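Local coordinates for uncharacterized protein MJ0690 (Methanocaldococcus jannaschii, PDB 3K32), which is of uncharacterised function but is predicted to be a tRNA methyltransferase subunit and carries a nucleotide-binding-type PP-loop sequence, at residues E152-E157 / V197-E202; V11-G16 / E51-L56. All blocks are in the same frame, centred on the assembly; numbering follows the deposited sequence.

Contact 1: residues E152-E157 / V197-E202; sequences EFFILE and VGLKKE
F154 pairs with L199 and I155 with G198 where strands 154-157 and 197-199 run antiparallel, their axes 4.3 Å apart at closest and their directions 164° apart. Three main-chain bonds fix this register. K200 N gives a nearly linear bond to F153 O (2.6 Å, 177° at the hydrogen), and I155 N donates to G198 O. I155 O accepts from V197 N at 2.8 Å and, weakly, from G198 N.

Beyond the pairing, the F153 ring takes K201 over one face. NZ of K201 stands 4.0 Å from the F153 ring centroid, a cation-pi contact, and CE adds a CH-pi contact over the same face. The K201 chain is extended beyond CG, which carries the amine this far; E152 OE1 lies 4.4 Å from K201 NZ, too long for a salt bridge, though the opposite charges may still attract. K200 behaves differently. Its bent aliphatic chain crosses I155 at about a right angle, K200 CG touching I155 CD1 at 3.3 Å, while NZ bonds to S151 O and to a water that also binds F154 O weakly.

L199 CD2 lies 3.6 Å from F154 CE1, with the two side chains alongside each other; G198 O sits in the plane of the F154 ring at its edge. F154 also packs on S20 and L21 of helix 17-28, and F153 reaches L29 of the second subunit. V197 and G198 both face I155, a classic beta bulge, within a two-stranded antiparallel sheet whose strand 154-159 follows helix 143-153 directly.

Contact 2: residues V11-G16 / E51-L56; sequences VLFSGG and ETAKIL
F13 makes the apolar part of this contact, its ring reaching from the end of strand 8-12 to helix 47-56, where L56 CD2 approaches CZ of F13 at 3.8 Å. The two side chains come from opposite directions, and CD2 meets the ring obliquely. T52 CG2, by contrast, lies near the ring plane, at the edge beside CZ of F13 (3.9 Å). A53 contributes a looser touch, its CB 4.4 Å from F13 CE2. With CG anti to the backbone N (chi1 -178°), the F13 ring extends across to the helix; over one of its faces lies G15 N, 3.7 Å above the plane, so the turn of the chain folds back on its own aromatic.

Residues 14-16 open the sequence SGGKDSS, the PP-loop signature of ATP pyrophosphatases within the HUP clan, placed here, as in that family, between the first strand of the parallel sheet and helix 17-28. Nucleotide binding at this site is therefore probable but inferred; S14 OG bonds to a glycerol, probably from the crystallisation liquor.

Polar contact with the helix goes through water. No direct hydrogen bond joins the segments; instead a water donates to G15 O (2.7 Å) and also binds T52 OG1 at 3.0 Å, while T52 OG1 bonds within its helix to L48 O.

Inside the loop, G16 N donates to S14 OG at 3.2 Å and 172°, an ST turn that ends with G16 at the N-cap of helix 17-28. G15 has a positive phi of 97°, a conformation glycine adopts readily.

How the contacts relate
Contact 2 closes before contact 1 opens along the chain, and their centres lie 13 Å apart on the same side of the chain's centre. Contact 2 is buried at the end of strand 8-12, the middle strand of the five-stranded parallel sheet, whereas contact 1 belongs to the separate two-stranded sheet at the surface. Helix 47-56 joins them directly: I55 CD1 lies 3.6 Å from V197 O, and L56 CD1 is 4.3 Å from F154 CE1. S20 of helix 17-28 touches the side chains of F13, T52 and F154. The late antiparallel pair, its strands separated by helices 169-180 and 184-187, thus packs against helix 17-28, which follows the probable nucleotide-binding loop, and helix 47-56, which lies against that loop.

Contact 1: residues E152-E157 / V197-E202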
ATOM      1  N   GLU B 152       1.081 -17.920   0.620  1.00 40.28           N
ATOM      2  CA  GLU B 152       0.495 -18.222   1.921  1.00 48.55           C
ATOM      3  C   GLU B 152      -1.026 -18.329   1.883  1.00 45.43           C
ATOM      4  O   GLU B 152      -1.613 -19.124   2.611  1.00 49.07           O
ATOM      5  CB  GLU B 152       0.930 -17.210   2.971  1.00 55.09           C
ATOM      6  CG  GLU B 152       1.971 -17.757   3.906  1.00 69.21           C
ATOM      7  CD  GLU B 152       1.607 -17.517   5.350  1.00 83.69           C
ATOM      8  OE1 GLU B 152       0.789 -18.286   5.896  1.00 86.17           O
ATOM      9  OE2 GLU B 152       2.131 -16.550   5.938  1.00 91.15           O
ATOM     10  N   PHE B 153      -1.665 -17.542   1.026  1.00 40.01           N
ATOM     11  CA  PHE B 153      -3.123 -17.565   0.935  1.00 36.99           C
ATOM     12  C   PHE B 153      -3.648 -18.549  -0.107  1.00 37.09           C
ATOM     13  O   PHE B 153      -4.695 -19.163   0.083  1.00 34.53           O
ATOM     14  CB  PHE B 153      -3.672 -16.168   0.633  1.00 36.84           C
ATOM     15  CG  PHE B 153      -3.813 -15.296   1.843  1.00 34.51           C
ATOM     16  CD1 PHE B 153      -4.996 -15.257   2.542  1.00 44.90           C
ATOM     17  CD2 PHE B 153      -2.762 -14.517   2.278  1.00 40.66           C
ATOM     18  CE1 PHE B 153      -5.125 -14.450   3.650  1.00 56.39           C
ATOM     19  CE2 PHE B 153      -2.883 -13.713   3.387  1.00 44.74           C
ATOM     20  CZ  PHE B 153      -4.063 -13.676   4.073  1.00 53.17           C
ATOM     21  N   PHE B 154      -2.920 -18.706  -1.205  1.00 34.49           N
ATOM     22  CA  PHE B 154      -3.491 -19.397  -2.352  1.00 31.27           C
ATOM     23  C   PHE B 154      -2.787 -20.670  -2.771  1.00 36.02           C
ATOM     24  O   PHE B 154      -1.574 -20.818  -2.626  1.00 48.57           O
ATOM     25  CB  PHE B 154      -3.587 -18.453  -3.548  1.00 26.57           C
ATOM     26  CG  PHE B 154      -4.298 -17.157  -3.248  1.00 23.09           C
ATOM     27  CD1 PHE B 154      -5.637 -17.150  -2.898  1.00 20.13           C
ATOM     28  CD2 PHE B 154      -3.627 -15.942  -3.347  1.00 21.10           C
ATOM     29  CE1 PHE B 154      -6.290 -15.951  -2.623  1.00 28.43           C
ATOM     30  CE2 PHE B 154      -4.276 -14.734  -3.086  1.00 26.56           C
ATOM     31  CZ  PHE B 154      -5.608 -14.735  -2.718  1.00 28.08           C
ATOM     32  N   ILE B 155      -3.580 -21.603  -3.283  1.00 31.00           N
ATOM     33  CA  ILE B 155      -3.036 -22.700  -4.052  1.00 25.84           C
ATOM     34  C   ILE B 155      -2.828 -22.180  -5.467  1.00 29.53           C
ATOM     35  O   ILE B 155      -3.724 -21.542  -6.049  1.00 26.09           O
ATOM     36  CB  ILE B 155      -3.982 -23.892  -4.061  1.00 35.80           C
ATOM     37  CG1 ILE B 155      -4.305 -24.286  -2.623  1.00 37.54           C
ATOM     38  CG2 ILE B 155      -3.328 -25.078  -4.764  1.00 32.96           C
ATOM     39  CD1 ILE B 155      -3.102 -24.795  -1.885  1.00 30.73           C
ATOM     40  N   LEU B 156      -1.642 -22.422  -6.013  1.00 29.71           N
ATOM     41  CA  LEU B 156      -1.264 -21.806  -7.282  1.00 38.55           C
ATOM     42  C   LEU B 156      -0.844 -22.798  -8.371  1.00 44.67           C
ATOM     43  O   LEU B 156      -0.403 -23.917  -8.083  1.00 38.37           O
ATOM     44  CB  LEU B 156      -0.145 -20.795  -7.045  1.00 37.87           C
ATOM     45  CG  LEU B 156      -0.484 -19.679  -6.061  1.00 38.75           C
ATOM     46  CD1 LEU B 156       0.765 -18.839  -5.747  1.00 31.55           C
ATOM     47  CD2 LEU B 156      -1.620 -18.823  -6.617  1.00 33.77           C
ATOM     48  N   GLU B 157      -0.977 -22.370  -9.625  1.00 44.69           N
ATOM     49  CA  GLU B 157      -0.566 -23.191 -10.757  1.00 52.35           C
ATOM     50  C   GLU B 157      -0.253 -22.315 -11.948  1.00 53.53           C
ATOM     51  O   GLU B 157      -0.879 -21.279 -12.115  1.00 47.07           O
ATOM     52  CB  GLU B 157      -1.677 -24.157 -11.132  1.00 58.98           C
ATOM     53  CG  GLU B 157      -1.179 -25.485 -11.631  1.00 69.28           C
ATOM     54  CD  GLU B 157      -2.306 -26.366 -12.108  1.00 79.67           C
ATOM     55  OE1 GLU B 157      -2.297 -27.571 -11.774  1.00 86.92           O
ATOM     56  OE2 GLU B 157      -3.205 -25.848 -12.807  1.00 80.40           O
ATOM     57  N   VAL B 197      -5.834 -21.402  -7.906  1.00 39.58           N
ATOM     58  CA  VAL B 197      -6.713 -22.559  -7.979  1.00 48.10           C
ATOM     59  C   VAL B 197      -7.526 -22.765  -6.695  1.00 45.86           C
ATOM     60  O   VAL B 197      -8.632 -23.294  -6.728  1.00 36.87           O
ATOM     61  CB  VAL B 197      -5.960 -23.834  -8.398  1.00 50.27           C
ATOM     62  CG1 VAL B 197      -4.662 -23.962  -7.638  1.00 53.63           C
ATOM     63  CG2 VAL B 197      -6.840 -25.065  -8.209  1.00 55.69           C
ATOM     64  N   GLY B 198      -6.999 -22.313  -5.566  1.00 48.35           N
ATOM     65  CA  GLY B 198      -7.725 -22.462  -4.326  1.00 38.35           C
ATOM     66  C   GLY B 198      -7.178 -21.637  -3.198  1.00 38.91           C
ATOM     67  O   GLY B 198      -6.200 -20.894  -3.360  1.00 44.71           O
ATOM     68  N   LEU B 199      -7.820 -21.780  -2.045  1.00 29.15           N
ATOM     69  CA  LEU B 199      -7.420 -21.071  -0.829  1.00 29.70           C
ATOM     70  C   LEU B 199      -6.697 -21.979   0.147  1.00 32.77           C
ATOM     71  O   LEU B 199      -7.129 -23.102   0.385  1.00 35.91           O
ATOM     72  CB  LEU B 199      -8.645 -20.533  -0.131  1.00 19.39           C
ATOM     73  CG  LEU B 199      -9.287 -19.369  -0.851  1.00 32.98           C
ATOM     74  CD1 LEU B 199     -10.687 -19.136  -0.311  1.00 31.53           C
ATOM     75  CD2 LEU B 199      -8.398 -18.150  -0.646  1.00 40.16           C
ATOM     76  N   LYS B 200      -5.611 -21.490   0.734  1.00 36.00           N
ATOM     77  CA  LYS B 200      -4.899 -22.283   1.734  1.00 39.37           C
ATOM     78  C   LYS B 200      -5.496 -22.145   3.124  1.00 43.46           C
ATOM     79  O   LYS B 200      -5.149 -22.906   4.019  1.00 51.43           O
ATOM     80  CB  LYS B 200      -3.413 -21.960   1.734  1.00 32.66           C
ATOM     81  CG  LYS B 200      -2.753 -22.475   0.472  1.00 41.54           C
ATOM     82  CD  LYS B 200      -1.387 -21.887   0.235  1.00 42.49           C
ATOM     83  CE  LYS B 200      -0.308 -22.896   0.496  1.00 32.62           C
ATOM     84  NZ  LYS B 200       0.833 -22.650  -0.430  1.00 38.41           N
ATOM     85  N   LYS B 201      -6.408 -21.186   3.281  1.00 38.90           N
ATOM     86  CA  LYS B 201      -7.096 -20.929   4.547  1.00 37.45           C
ATOM     87  C   LYS B 201      -8.268 -19.978   4.323  1.00 35.29           C
ATOM     88  O   LYS B 201      -8.343 -19.292   3.302  1.00 39.46           O
ATOM     89  CB  LYS B 201      -6.129 -20.336   5.585  1.00 34.89           C
ATOM     90  CG  LYS B 201      -5.192 -19.283   5.007  1.00 39.46           C
ATOM     91  CD  LYS B 201      -4.542 -18.410   6.071  1.00 45.56           C
ATOM     92  CE  LYS B 201      -3.557 -17.437   5.431  1.00 53.63           C
ATOM     93  NZ  LYS B 201      -3.132 -16.346   6.350  1.00 61.01           N
ATOM     94  N   GLU B 202      -9.185 -19.944   5.275  1.00 35.30           N
ATOM     95  CA  GLU B 202     -10.316 -19.038   5.200  1.00 39.60           C
ATOM     96  C   GLU B 202      -9.835 -17.597   5.137  1.00 47.30           C
ATOM     97  O   GLU B 202      -8.833 -17.225   5.761  1.00 57.22           O
ATOM     98  CB  GLU B 202     -11.244 -19.214   6.404  1.00 48.62           C
ATOM     99  CG  GLU B 202     -11.704 -20.636   6.654  1.00 57.57           C
ATOM    100  CD  GLU B 202     -12.890 -20.702   7.601  1.00 61.26           C
ATOM    101  OE1 GLU B 202     -14.039 -20.663   7.108  1.00 55.24           O
ATOM    102  OE2 GLU B 202     -12.670 -20.792   8.831  1.00 62.49           O
TER
HETATM  103  O   HOH W   1       1.571 -21.797  -3.162  1.00 35.85           O

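Contact 2: residues V11-G16 / E51-L56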
ATOM      1  N   VAL B  11     -13.837  -3.179  -6.687  1.00 29.43           N
ATOM      2  CA  VAL B  11     -12.454  -3.533  -6.947  1.00 25.25           C
ATOM      3  C   VAL B  11     -12.245  -3.991  -8.384  1.00 28.02           C
ATOM      4  O   VAL B  11     -12.687  -5.068  -8.770  1.00 26.67           O
ATOM      5  CB  VAL B  11     -12.026  -4.698  -6.046  1.00 14.16           C
ATOM      6  CG1 VAL B  11     -10.517  -4.926  -6.144  1.00 17.41           C
ATOM      7  CG2 VAL B  11     -12.453  -4.467  -4.615  1.00 19.79           C
ATOM      8  N   LEU B  12     -11.558  -3.181  -9.174  1.00 26.87           N
ATOM      9  CA  LEU B  12     -11.106  -3.644 -10.475  1.00 26.52           C
ATOM     10  C   LEU B  12     -10.348  -4.932 -10.248  1.00 24.64           C
ATOM     11  O   LEU B  12      -9.495  -5.017  -9.371  1.00 28.11           O
ATOM     12  CB  LEU B  12     -10.219  -2.601 -11.139  1.00 27.16           C
ATOM     13  CG  LEU B  12     -11.042  -1.449 -11.709  1.00 30.94           C
ATOM     14  CD1 LEU B  12     -10.223  -0.176 -11.805  1.00 24.09           C
ATOM     15  CD2 LEU B  12     -11.594  -1.864 -13.077  1.00 30.04           C
ATOM     16  N   PHE B  13     -10.673  -5.947 -11.027  1.00 33.47           N
ATOM     17  CA  PHE B  13     -10.221  -7.285 -10.704  1.00 31.93           C
ATOM     18  C   PHE B  13      -9.919  -8.060 -11.985  1.00 37.46           C
ATOM     19  O   PHE B  13     -10.749  -8.116 -12.900  1.00 28.11           O
ATOM     20  CB  PHE B  13     -11.300  -7.963  -9.862  1.00 23.02           C
ATOM     21  CG  PHE B  13     -10.952  -9.346  -9.395  1.00 29.98           C
ATOM     22  CD1 PHE B  13     -10.085  -9.538  -8.328  1.00 29.61           C
ATOM     23  CD2 PHE B  13     -11.539 -10.459  -9.989  1.00 25.28           C
ATOM     24  CE1 PHE B  13      -9.781 -10.815  -7.890  1.00 34.08           C
ATOM     25  CE2 PHE B  13     -11.250 -11.736  -9.539  1.00 31.10           C
ATOM     26  CZ  PHE B  13     -10.361 -11.915  -8.494  1.00 30.10           C
ATOM     27  N   SER B  14      -8.719  -8.638 -12.046  1.00 34.38           N
ATOM     28  CA  SER B  14      -8.256  -9.339 -13.248  1.00 38.00           C
ATOM     29  C   SER B  14      -8.223 -10.840 -13.032  1.00 37.93           C
ATOM     30  O   SER B  14      -8.175 -11.607 -13.990  1.00 38.45           O
ATOM     31  CB  SER B  14      -6.845  -8.896 -13.611  1.00 38.35           C
ATOM     32  OG  SER B  14      -5.913  -9.517 -12.730  1.00 47.45           O
ATOM     33  N   GLY B  15      -8.214 -11.256 -11.769  1.00 27.27           N
ATOM     34  CA  GLY B  15      -8.163 -12.663 -11.449  1.00 20.60           C
ATOM     35  C   GLY B  15      -6.764 -13.172 -11.141  1.00 29.13           C
ATOM     36  O   GLY B  15      -6.616 -14.307 -10.704  1.00 34.90           O
ATOM     37  N   GLY B  16      -5.732 -12.359 -11.372  1.00 25.57           N
ATOM     38  CA  GLY B  16      -4.380 -12.760 -10.975  1.00 19.66           C
ATOM     39  C   GLY B  16      -4.208 -12.828  -9.451  1.00 24.71           C
ATOM     40  O   GLY B  16      -5.037 -12.310  -8.691  1.00 30.58           O
ATOM     41  N   GLU B  51     -14.337 -17.055 -12.698  1.00 27.88           N
ATOM     42  CA  GLU B  51     -14.043 -18.288 -11.990  1.00 37.71           C
ATOM     43  C   GLU B  51     -13.316 -17.995 -10.676  1.00 41.18           C
ATOM     44  O   GLU B  51     -13.633 -18.579  -9.640  1.00 48.83           O
ATOM     45  CB  GLU B  51     -13.200 -19.208 -12.876  1.00 43.65           C
ATOM     46  CG  GLU B  51     -13.837 -19.513 -14.227  1.00 56.33           C
ATOM     47  CD  GLU B  51     -12.908 -20.280 -15.171  1.00 72.32           C
ATOM     48  OE1 GLU B  51     -11.710 -20.443 -14.842  1.00 77.59           O
ATOM     49  OE2 GLU B  51     -13.381 -20.724 -16.242  1.00 72.09           O
ATOM     50  N   THR B  52     -12.356 -17.075 -10.718  1.00 32.41           N
ATOM     51  CA  THR B  52     -11.567 -16.763  -9.538  1.00 32.56           C
ATOM     52  C   THR B  52     -12.374 -16.128  -8.414  1.00 32.16           C
ATOM     53  O   THR B  52     -12.151 -16.446  -7.244  1.00 29.28           O
ATOM     54  CB  THR B  52     -10.371 -15.877  -9.855  1.00 27.58           C
ATOM     55  OG1 THR B  52      -9.595 -16.486 -10.888  1.00 29.69           O
ATOM     56  CG2 THR B  52      -9.515 -15.719  -8.609  1.00 19.61           C
ATOM     57  N   ALA B  53     -13.309 -15.248  -8.768  1.00 23.40           N
ATOM     58  CA  ALA B  53     -14.198 -14.636  -7.783  1.00 27.84           C
ATOM     59  C   ALA B  53     -15.056 -15.692  -7.101  1.00 24.92           C
ATOM     60  O   ALA B  53     -15.274 -15.646  -5.885  1.00 25.69           O
ATOM     61  CB  ALA B  53     -15.087 -13.559  -8.434  1.00 28.48           C
ATOM     62  N   LYS B  54     -15.553 -16.636  -7.890  1.00 21.06           N
ATOM     63  CA  LYS B  54     -16.294 -17.758  -7.333  1.00 32.64           C
ATOM     64  C   LYS B  54     -15.452 -18.483  -6.287  1.00 36.77           C
ATOM     65  O   LYS B  54     -15.904 -18.685  -5.168  1.00 39.34           O
ATOM     66  CB  LYS B  54     -16.731 -18.724  -8.428  1.00 39.96           C
ATOM     67  CG  LYS B  54     -17.935 -18.244  -9.222  1.00 45.39           C
ATOM     68  CD  LYS B  54     -19.221 -18.262  -8.400  1.00 40.00           C
ATOM     69  CE  LYS B  54     -19.593 -19.678  -7.992  1.00 47.72           C
ATOM     70  NZ  LYS B  54     -21.073 -19.856  -7.843  1.00 52.88           N
ATOM     71  N   ILE B  55     -14.222 -18.843  -6.655  1.00 37.89           N
ATOM     72  CA  ILE B  55     -13.279 -19.506  -5.746  1.00 39.18           C
ATOM     73  C   ILE B  55     -12.977 -18.692  -4.478  1.00 34.41           C
ATOM     74  O   ILE B  55     -12.921 -19.240  -3.379  1.00 30.44           O
ATOM     75  CB  ILE B  55     -11.958 -19.857  -6.472  1.00 40.27           C
ATOM     76  CG1 ILE B  55     -12.203 -20.914  -7.550  1.00 40.84           C
ATOM     77  CG2 ILE B  55     -10.903 -20.363  -5.491  1.00 37.82           C
ATOM     78  CD1 ILE B  55     -10.975 -21.193  -8.419  1.00 43.85           C
ATOM     79  N   LEU B  56     -12.785 -17.387  -4.640  1.00 32.83           N
ATOM     80  CA  LEU B  56     -12.614 -16.479  -3.507  1.00 37.49           C
ATOM     81  C   LEU B  56     -13.917 -16.240  -2.734  1.00 32.92           C
ATOM     82  O   LEU B  56     -13.901 -15.736  -1.615  1.00 34.69           O
ATOM     83  CB  LEU B  56     -12.072 -15.132  -3.989  1.00 32.00           C
ATOM     84  CG  LEU B  56     -10.576 -14.975  -4.267  1.00 33.78           C
ATOM     85  CD1 LEU B  56      -9.957 -16.229  -4.816  1.00 35.39           C
ATOM     86  CD2 LEU B  56     -10.380 -13.814  -5.225  1.00 34.72           C
TER
HETATM   87  O   HOH W   2      -6.648 -16.979 -11.334  1.00 35.33           O